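Uncharacterized lipoprotein GfcB (Escherichia coli K12, PDB 2IN5) is of unknown function but, as a membrane lipoprotein and group 4 capsule protein B homologue, may take part in capsule polysaccharide production or export. Local coordinates at residues Ser35-Arg40 with Ser59-Gln64; Asp95-Ala100 with Asn165-Asp170; Val154-Thr157 with Gln162-Asn165. All coordinates share one frame; numbering follows the deposited sequence.

Contact 1: residues Ser35-Arg40 with Ser59-Gln64; sequences STMYLR and SKWLSQ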
loop_
_atom_site.group_PDB
_atom_site.type_symbol
_atom_site.label_atom_id
_atom_site.label_comp_id
_atom_site.label_asym_id
_atom_site.label_seq_id
_atom_site.Cartn_x
_atom_site.Cartn_y
_atom_site.Cartn_z
ATOM N N SER A 35 0.905 -14.246 -5.351
ATOM C CA SER A 35 2.339 -14.265 -5.587
ATOM C C SER A 35 3.155 -14.318 -4.302
ATOM O O SER A 35 2.788 -13.733 -3.287
ATOM C CB SER A 35 2.732 -13.040 -6.421
ATOM O OG SER A 35 2.062 -13.057 -7.672
ATOM N N THR A 36 4.266 -15.039 -4.353
ATOM C CA THR A 36 5.123 -15.173 -3.191
ATOM C C THR A 36 6.561 -15.138 -3.653
ATOM O O THR A 36 6.829 -15.180 -4.847
ATOM C CB THR A 36 4.824 -16.483 -2.420
ATOM O OG1 THR A 36 4.984 -17.611 -3.289
ATOM C CG2 THR A 36 3.393 -16.469 -1.894
HETATM N N MSE A 37 7.484 -15.069 -2.707
HETATM C CA MSE A 37 8.893 -14.965 -3.035
HETATM C C MSE A 37 9.831 -15.505 -1.928
HETATM O O MSE A 37 9.474 -15.539 -0.745
HETATM C CB MSE A 37 9.179 -13.482 -3.287
HETATM C CG MSE A 37 10.633 -13.107 -3.454
HETATM SE SE MSE A 37 11.047 -11.492 -2.450
HETATM C CE MSE A 37 9.935 -10.245 -3.424
ATOM N N TYR A 38 11.026 -15.934 -2.325
ATOM C CA TYR A 38 12.031 -16.401 -1.376
ATOM C C TYR A 38 13.050 -15.280 -1.306
ATOM O O TYR A 38 13.643 -14.915 -2.318
ATOM C CB TYR A 38 12.713 -17.688 -1.856
ATOM C CG TYR A 38 11.949 -18.944 -1.501
ATOM C CD1 TYR A 38 11.866 -20.013 -2.396
ATOM C CD2 TYR A 38 11.266 -19.047 -0.291
ATOM C CE1 TYR A 38 11.107 -21.151 -2.098
ATOM C CE2 TYR A 38 10.511 -20.177 0.016
ATOM C CZ TYR A 38 10.434 -21.221 -0.892
ATOM O OH TYR A 38 9.667 -22.317 -0.597
ATOM N N LEU A 39 13.236 -14.721 -0.116
ATOM C CA LEU A 39 14.183 -13.629 0.069
ATOM C C LEU A 39 15.444 -14.102 0.769
ATOM O O LEU A 39 15.388 -14.896 1.701
ATOM C CB LEU A 39 13.545 -12.510 0.900
ATOM C CG LEU A 39 14.512 -11.422 1.384
ATOM C CD1 LEU A 39 15.136 -10.738 0.176
ATOM C CD2 LEU A 39 13.786 -10.399 2.256
ATOM N N ARG A 40 16.585 -13.607 0.318
ATOM C CA ARG A 40 17.850 -13.957 0.935
ATOM C C ARG A 40 18.671 -12.673 1.087
ATOM O O ARG A 40 18.989 -12.010 0.102
ATOM C CB ARG A 40 18.595 -14.975 0.067
ATOM C CG ARG A 40 19.982 -15.340 0.577
ATOM C CD ARG A 40 20.055 -16.784 1.027
ATOM N NE ARG A 40 19.680 -17.701 -0.045
ATOM C CZ ARG A 40 19.578 -19.019 0.102
ATOM N NH1 ARG A 40 19.825 -19.575 1.283
ATOM N NH2 ARG A 40 19.223 -19.779 -0.927
ATOM N N SER A 59 5.188 -3.260 -6.387
ATOM C CA SER A 59 4.804 -4.472 -5.670
ATOM C C SER A 59 5.303 -4.432 -4.235
ATOM O O SER A 59 6.504 -4.336 -4.003
ATOM C CB SER A 59 5.388 -5.705 -6.364
ATOM O OG SER A 59 4.857 -5.875 -7.665
ATOM N N LYS A 60 4.393 -4.504 -3.269
ATOM C CA LYS A 60 4.805 -4.481 -1.864
ATOM C C LYS A 60 4.710 -5.862 -1.224
ATOM O O LYS A 60 3.615 -6.361 -0.989
ATOM C CB LYS A 60 3.948 -3.502 -1.063
ATOM C CG LYS A 60 4.316 -2.047 -1.252
ATOM C CD LYS A 60 3.740 -1.465 -2.517
ATOM C CE LYS A 60 4.070 0.018 -2.602
ATOM N NZ LYS A 60 3.624 0.743 -1.379
ATOM N N TRP A 61 5.866 -6.456 -0.938
ATOM C CA TRP A 61 5.949 -7.781 -0.331
ATOM C C TRP A 61 6.106 -7.716 1.192
ATOM O O TRP A 61 6.897 -6.936 1.716
ATOM C CB TRP A 61 7.121 -8.554 -0.931
ATOM C CG TRP A 61 7.162 -8.501 -2.426
ATOM C CD1 TRP A 61 7.561 -7.447 -3.197
ATOM C CD2 TRP A 61 6.775 -9.539 -3.338
ATOM N NE1 TRP A 61 7.450 -7.762 -4.530
ATOM C CE2 TRP A 61 6.971 -9.040 -4.647
ATOM C CE3 TRP A 61 6.284 -10.839 -3.176
ATOM C CZ2 TRP A 61 6.694 -9.798 -5.792
ATOM C CZ3 TRP A 61 6.005 -11.597 -4.312
ATOM C CH2 TRP A 61 6.212 -11.072 -5.606
ATOM N N LEU A 62 5.352 -8.553 1.893
ATOM C CA LEU A 62 5.373 -8.580 3.349
ATOM C C LEU A 62 5.911 -9.874 3.935
ATOM O O LEU A 62 5.530 -10.956 3.505
ATOM C CB LEU A 62 3.958 -8.364 3.866
ATOM C CG LEU A 62 3.339 -7.026 3.475
ATOM C CD1 LEU A 62 1.851 -7.050 3.741
ATOM C CD2 LEU A 62 4.026 -5.915 4.248
ATOM N N SER A 63 6.776 -9.768 4.939
ATOM C CA SER A 63 7.325 -10.963 5.576
ATOM C C SER A 63 6.493 -11.325 6.807
ATOM O O SER A 63 5.454 -10.714 7.065
ATOM C CB SER A 63 8.773 -10.728 5.991
ATOM O OG SER A 63 8.828 -9.867 7.107
ATOM N N GLN A 64 6.949 -12.322 7.562
ATOM C CA GLN A 64 6.238 -12.747 8.770
ATOM C C GLN A 64 6.419 -11.722 9.894
ATOM O O GLN A 64 5.506 -11.499 10.689
ATOM C CB GLN A 64 6.748 -14.112 9.236
ATOM C CG GLN A 64 5.897 -14.738 10.334
ATOM C CD GLN A 64 6.513 -16.006 10.910
ATOM O OE1 GLN A 64 6.855 -16.934 10.177
ATOM N NE2 GLN A 64 6.650 -16.050 12.230
#
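M37, a selenomethionine, lays its terminal methyl on one face of the W61 indole. Traced outward, the side chain first brings CB near the six-membered ring of W61, 3.8 Å from CZ3. With CG anti to the backbone N (chi1 172°), the chain bends at chi2 and chi3 and brings CE over the indole. SE hangs above the pyrrole half, but at a distance: 5.0 Å from the centroid of the W61 five-membered ring. CE does the real touching. It lies 3.3 Å from that same centroid and 13° off the ring normal, a CH-pi contact, and it is 3.2 Å from W61 CD2, which is tight for two carbons. The two side chains cross at about a right angle. The far part of the indole also meets backbone: W61 CZ3 is 3.6 Å from T36 C, and S35 CB is 4.1 Å from W61 CH2. The indole N-H is used on another strand, where NE1 bonds to T71 OG1, and Q5 of the second subunit packs against W61. In the order of strands, 47-55 runs between 36-41 and 58-62, and W61 also touches its V49. The geometry is that of a Met-aromatic contact made across an intervening strand of an antiparallel sheet.

Contact 2: residues Asp95-Ala100 with Asn165-Asp170; sequences DPLRNA and NTFWVD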
loop_
_atom_site.group_PDB
_atom_site.type_symbol
_atom_site.label_atom_id
_atom_site.label_comp_id
_atom_site.label_asym_id
_atom_site.label_seq_id
_atom_site.Cartn_x
_atom_site.Cartn_y
_atom_site.Cartn_z
ATOM N N ASP A 95 14.294 2.289 -15.911
ATOM C CA ASP A 95 14.944 1.005 -15.706
ATOM C C ASP A 95 14.507 0.044 -16.808
ATOM O O ASP A 95 13.319 -0.147 -17.040
ATOM C CB ASP A 95 14.594 0.457 -14.323
ATOM C CG ASP A 95 15.096 -0.960 -14.104
ATOM O OD1 ASP A 95 16.136 -1.346 -14.689
ATOM O OD2 ASP A 95 14.444 -1.682 -13.321
ATOM N N PRO A 96 15.475 -0.560 -17.511
ATOM C CA PRO A 96 15.176 -1.505 -18.598
ATOM C C PRO A 96 14.266 -2.670 -18.210
ATOM O O PRO A 96 13.548 -3.205 -19.049
ATOM C CB PRO A 96 16.562 -1.950 -19.074
ATOM C CG PRO A 96 17.463 -1.653 -17.926
ATOM C CD PRO A 96 16.926 -0.387 -17.338
ATOM N N LEU A 97 14.295 -3.049 -16.935
ATOM C CA LEU A 97 13.451 -4.119 -16.448
ATOM C C LEU A 97 11.983 -3.744 -16.537
ATOM O O LEU A 97 11.112 -4.586 -16.321
ATOM C CB LEU A 97 13.806 -4.459 -15.007
ATOM C CG LEU A 97 15.184 -5.095 -14.842
ATOM C CD1 LEU A 97 15.523 -5.218 -13.365
ATOM C CD2 LEU A 97 15.185 -6.460 -15.513
ATOM N N ARG A 98 11.689 -2.484 -16.841
ATOM C CA ARG A 98 10.284 -2.091 -16.958
ATOM C C ARG A 98 9.691 -2.734 -18.200
ATOM O O ARG A 98 8.479 -2.862 -18.318
ATOM C CB ARG A 98 10.129 -0.567 -17.022
ATOM C CG ARG A 98 10.367 0.130 -15.694
ATOM C CD ARG A 98 10.038 1.606 -15.761
ATOM N NE ARG A 98 8.875 1.924 -14.938
ATOM C CZ ARG A 98 7.618 1.720 -15.310
ATOM N NH1 ARG A 98 7.355 1.207 -16.506
ATOM N NH2 ARG A 98 6.625 2.004 -14.477
ATOM N N ASN A 99 10.558 -3.126 -19.125
ATOM C CA ASN A 99 10.142 -3.807 -20.347
ATOM C C ASN A 99 11.222 -4.861 -20.593
ATOM O O ASN A 99 11.982 -4.783 -21.556
ATOM C CB ASN A 99 10.072 -2.829 -21.521
ATOM C CG ASN A 99 9.263 -3.380 -22.690
ATOM O OD1 ASN A 99 9.356 -4.570 -23.020
ATOM N ND2 ASN A 99 8.468 -2.518 -23.324
ATOM N N ALA A 100 11.276 -5.846 -19.701
ATOM C CA ALA A 100 12.281 -6.907 -19.744
ATOM C C ALA A 100 12.422 -7.644 -21.067
ATOM O O ALA A 100 13.512 -8.085 -21.408
ATOM C CB ALA A 100 12.023 -7.907 -18.614
ATOM N N ASN A 165 24.934 -7.419 -11.167
ATOM C CA ASN A 165 23.642 -7.934 -10.721
ATOM C C ASN A 165 23.202 -8.873 -11.828
ATOM O O ASN A 165 23.628 -8.726 -12.971
ATOM C CB ASN A 165 22.582 -6.837 -10.595
ATOM C CG ASN A 165 22.939 -5.774 -9.572
ATOM O OD1 ASN A 165 23.326 -6.079 -8.442
ATOM N ND2 ASN A 165 22.790 -4.514 -9.959
ATOM N N THR A 166 22.340 -9.827 -11.503
ATOM C CA THR A 166 21.860 -10.768 -12.504
ATOM C C THR A 166 20.347 -10.877 -12.401
ATOM O O THR A 166 19.794 -10.909 -11.305
ATOM C CB THR A 166 22.505 -12.158 -12.307
ATOM O OG1 THR A 166 23.932 -12.021 -12.283
ATOM C CG2 THR A 166 22.129 -13.092 -13.451
ATOM N N PHE A 167 19.680 -10.915 -13.552
ATOM C CA PHE A 167 18.224 -11.009 -13.596
ATOM C C PHE A 167 17.790 -12.111 -14.560
ATOM O O PHE A 167 18.138 -12.083 -15.738
ATOM C CB PHE A 167 17.630 -9.667 -14.050
ATOM C CG PHE A 167 17.975 -8.514 -13.152
ATOM C CD1 PHE A 167 17.249 -8.279 -11.988
ATOM C CD2 PHE A 167 19.061 -7.691 -13.442
ATOM C CE1 PHE A 167 17.600 -7.241 -11.121
ATOM C CE2 PHE A 167 19.420 -6.657 -12.587
ATOM C CZ PHE A 167 18.687 -6.429 -11.420
ATOM N N TRP A 168 17.038 -13.079 -14.048
ATOM C CA TRP A 168 16.527 -14.193 -14.847
ATOM C C TRP A 168 15.119 -13.870 -15.313
ATOM O O TRP A 168 14.173 -13.895 -14.521
ATOM C CB TRP A 168 16.510 -15.458 -14.014
ATOM C CG TRP A 168 17.862 -16.029 -13.837
ATOM C CD1 TRP A 168 18.465 -16.957 -14.630
ATOM C CD2 TRP A 168 18.799 -15.711 -12.799
ATOM N NE1 TRP A 168 19.722 -17.244 -14.150
ATOM C CE2 TRP A 168 19.950 -16.495 -13.024
ATOM C CE3 TRP A 168 18.775 -14.842 -11.697
ATOM C CZ2 TRP A 168 21.069 -16.439 -12.188
ATOM C CZ3 TRP A 168 19.893 -14.788 -10.862
ATOM C CH2 TRP A 168 21.021 -15.584 -11.113
ATOM N N VAL A 169 14.987 -13.591 -16.608
ATOM C CA VAL A 169 13.707 -13.201 -17.198
ATOM C C VAL A 169 12.979 -14.288 -17.983
ATOM O O VAL A 169 13.582 -14.993 -18.784
ATOM C CB VAL A 169 13.902 -12.000 -18.159
ATOM C CG1 VAL A 169 12.560 -11.515 -18.673
ATOM C CG2 VAL A 169 14.660 -10.891 -17.455
ATOM N N ASP A 170 11.677 -14.400 -17.759
ATOM C CA ASP A 170 10.859 -15.357 -18.485
ATOM C C ASP A 170 10.819 -14.862 -19.938
ATOM O O ASP A 170 10.205 -13.839 -20.225
ATOM C CB ASP A 170 9.449 -15.385 -17.912
ATOM C CG ASP A 170 8.565 -16.411 -18.596
ATOM O OD1 ASP A 170 8.322 -16.290 -19.816
ATOM O OD2 ASP A 170 8.121 -17.343 -17.904
#
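D95 OD1, just beside the place where L97 meets F167, takes two donors: the guanidinium of R75 through a salt bridge from NH2, and the backbone N of L97. The bond from L97 N to D95 OD1 is weak at 3.4 Å, though nearly straight, with an angle of 173° at the hydrogen. The turn is further closed by R98 N bonding to D95 O at 2.9 Å, in keeping with the 3-10 segment 96-98, and L97 O accepts N73 ND2. The backbone N and O of L97 are thus both engaged, the N only weakly, while its side chain reaches across. Its CD1 sits over one face of the F167 ring, 3.8 Å from the centroid and 15° off the normal, a CH-pi contact. The methyl is displaced toward the rim, 3.7 Å from F167 CE1, and the two side chains cross at about a right angle. Three residues on from L97, A100 CB meets V169 CG1 at 3.6 Å; V169 is two residues on from F167, on the same side of the strand. Replacing F167 with an alanine would probably leave L97 CD1 without the ring face it rests on and open a gap between loop and strand. F167 also touches S179 of strand 176-182 and E152 of strand 143-156, the two neighbours of its own strand, while R75 of strand 75-80 packs against both L97 and F167, and F130 of strand 120-140 touches L97.

Contact 3: residues Val154-Thr157 with Gln162-Asn165; sequences VTST and QWQN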
loop_
_atom_site.group_PDB
_atom_site.type_symbol
_atom_site.label_atom_id
_atom_site.label_comp_id
_atom_site.label_asym_id
_atom_site.label_seq_id
_atom_site.Cartn_x
_atom_site.Cartn_y
_atom_site.Cartn_z
ATOM N N VAL A 154 27.214 -2.825 -13.041
ATOM C CA VAL A 154 26.998 -1.531 -12.411
ATOM C C VAL A 154 28.285 -0.920 -11.875
ATOM O O VAL A 154 29.180 -1.624 -11.401
ATOM C CB VAL A 154 25.979 -1.627 -11.232
ATOM C CG1 VAL A 154 25.556 -0.240 -10.800
ATOM C CG2 VAL A 154 24.767 -2.448 -11.640
ATOM N N THR A 155 28.388 0.397 -11.992
ATOM C CA THR A 155 29.540 1.118 -11.473
ATOM C C THR A 155 29.001 2.348 -10.748
ATOM O O THR A 155 28.101 3.033 -11.247
ATOM C CB THR A 155 30.546 1.565 -12.594
ATOM O OG1 THR A 155 29.893 2.442 -13.519
ATOM C CG2 THR A 155 31.102 0.356 -13.344
ATOM N N SER A 156 29.515 2.592 -9.547
ATOM C CA SER A 156 29.113 3.758 -8.766
ATOM C C SER A 156 30.365 4.585 -8.557
ATOM O O SER A 156 31.477 4.129 -8.821
ATOM C CB SER A 156 28.516 3.356 -7.411
ATOM O OG SER A 156 29.409 2.543 -6.675
ATOM N N THR A 157 30.186 5.798 -8.066
ATOM C CA THR A 157 31.315 6.676 -7.867
ATOM C C THR A 157 31.345 7.232 -6.447
ATOM O O THR A 157 30.341 7.190 -5.731
ATOM C CB THR A 157 31.235 7.821 -8.873
ATOM O OG1 THR A 157 32.433 8.603 -8.820
ATOM C CG2 THR A 157 30.038 8.685 -8.558
ATOM N N GLN A 162 32.307 -1.112 -8.402
ATOM C CA GLN A 162 31.620 -1.815 -9.475
ATOM C C GLN A 162 31.327 -3.261 -9.105
ATOM O O GLN A 162 32.173 -3.973 -8.567
ATOM C CB GLN A 162 32.416 -1.772 -10.783
ATOM C CG GLN A 162 33.790 -2.397 -10.730
ATOM C CD GLN A 162 34.444 -2.461 -12.105
ATOM O OE1 GLN A 162 35.675 -2.541 -12.222
ATOM N NE2 GLN A 162 33.620 -2.437 -13.157
ATOM N N TRP A 163 30.100 -3.673 -9.394
ATOM C CA TRP A 163 29.651 -5.021 -9.115
ATOM C C TRP A 163 28.703 -5.440 -10.228
ATOM O O TRP A 163 28.370 -4.640 -11.107
ATOM C CB TRP A 163 28.939 -5.065 -7.766
ATOM C CG TRP A 163 27.661 -4.282 -7.715
ATOM C CD1 TRP A 163 26.390 -4.782 -7.771
ATOM C CD2 TRP A 163 27.528 -2.865 -7.545
ATOM N NE1 TRP A 163 25.472 -3.765 -7.636
ATOM C CE2 TRP A 163 26.144 -2.578 -7.494
ATOM C CE3 TRP A 163 28.443 -1.807 -7.428
ATOM C CZ2 TRP A 163 25.651 -1.276 -7.325
ATOM C CZ3 TRP A 163 27.951 -0.510 -7.261
ATOM C CH2 TRP A 163 26.567 -0.259 -7.209
ATOM N N GLN A 164 28.267 -6.696 -10.185
ATOM C CA GLN A 164 27.356 -7.232 -11.193
ATOM C C GLN A 164 26.073 -7.780 -10.582
ATOM O O GLN A 164 26.117 -8.486 -9.587
ATOM C CB GLN A 164 28.057 -8.350 -11.974
ATOM C CG GLN A 164 27.122 -9.241 -12.798
ATOM C CD GLN A 164 27.831 -10.463 -13.367
ATOM O OE1 GLN A 164 28.406 -10.414 -14.456
ATOM N NE2 GLN A 164 27.810 -11.564 -12.614
ATOM N N ASN A 165 24.934 -7.419 -11.167
ATOM C CA ASN A 165 23.642 -7.934 -10.721
ATOM C C ASN A 165 23.202 -8.873 -11.828
ATOM O O ASN A 165 23.628 -8.726 -12.971
ATOM C CB ASN A 165 22.582 -6.837 -10.595
ATOM C CG ASN A 165 22.939 -5.774 -9.572
ATOM O OD1 ASN A 165 23.326 -6.079 -8.442
ATOM N ND2 ASN A 165 22.790 -4.514 -9.959
#
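The beta hairpin of strands 143-156 and 161-170 is joined near its turn by the pairing of V154 with W163 and of T155 with Q162. The short strand axes approach to 4.8 Å and their directions differ by 148°, antiparallel with a marked twist. V154 and W163 form a hydrogen-bonded pair: V154 N gives to W163 O at 2.9 Å, arriving almost in line with the carbonyl, and W163 N gives back to V154 O at 3.0 Å, from a donor tilted off the carbonyl plane. T155 and Q162 are the next, non-hydrogen-bonded pair. There the CA atom of Q162 comes within 3.1 Å of V154 O in a CA-H...O contact. The side chains of T155 and Q162 run side by side, T155 CG2 meeting Q162 CB at 3.6 Å.

On the face that carries V154 and W163, the indole makes the main side-chain contacts. With chi1 at 65°, CG is placed between the backbone N and the carbonyl carbon, and the indole is thrown back beneath strand 154-156. V154 CG1 lies over its six-membered ring, 4.0 Å from the centroid, as a CH-pi contact. S156 OG comes instead to the edge, near the ring plane, 3.4 Å from W163 CZ3. At the opposite end of the indole, NE1 makes a weak bond to N165 OD1, an atom near the ring plane, with an N-H...O angle of only 122°. N165 ND2 lies against V154 CG2 but bonds to E152 OE1. L126 of strand 120-140 and M182 of strand 176-182 also touch W163. The paired backbone bonds and the alternation of hydrogen-bonded and non-hydrogen-bonded pairs are those of an antiparallel beta hairpin, to which this one adds a valine methyl over a tryptophan face; further strands flank it on both sides.

Contact 1 closes before contacts 2 and 3 open along the chain, and it lies on the opposite side of the chain's centre from both. Its centre is about 18 Å from that of contact 2 and about 25 Å from that of contact 3, without touch. Contacts 2 and 3, with centres about 16 Å apart, both use strand 161-170 and share N165: contact 3 pairs the start of that strand with its hairpin partner 143-156, whereas contact 2 packs the loop after strand 86-89 on its later part. Together they belong to a mostly beta fold of antiparallel strands, tied by strand pairing, by contact across an intervening strand and by a loop laid on a strand.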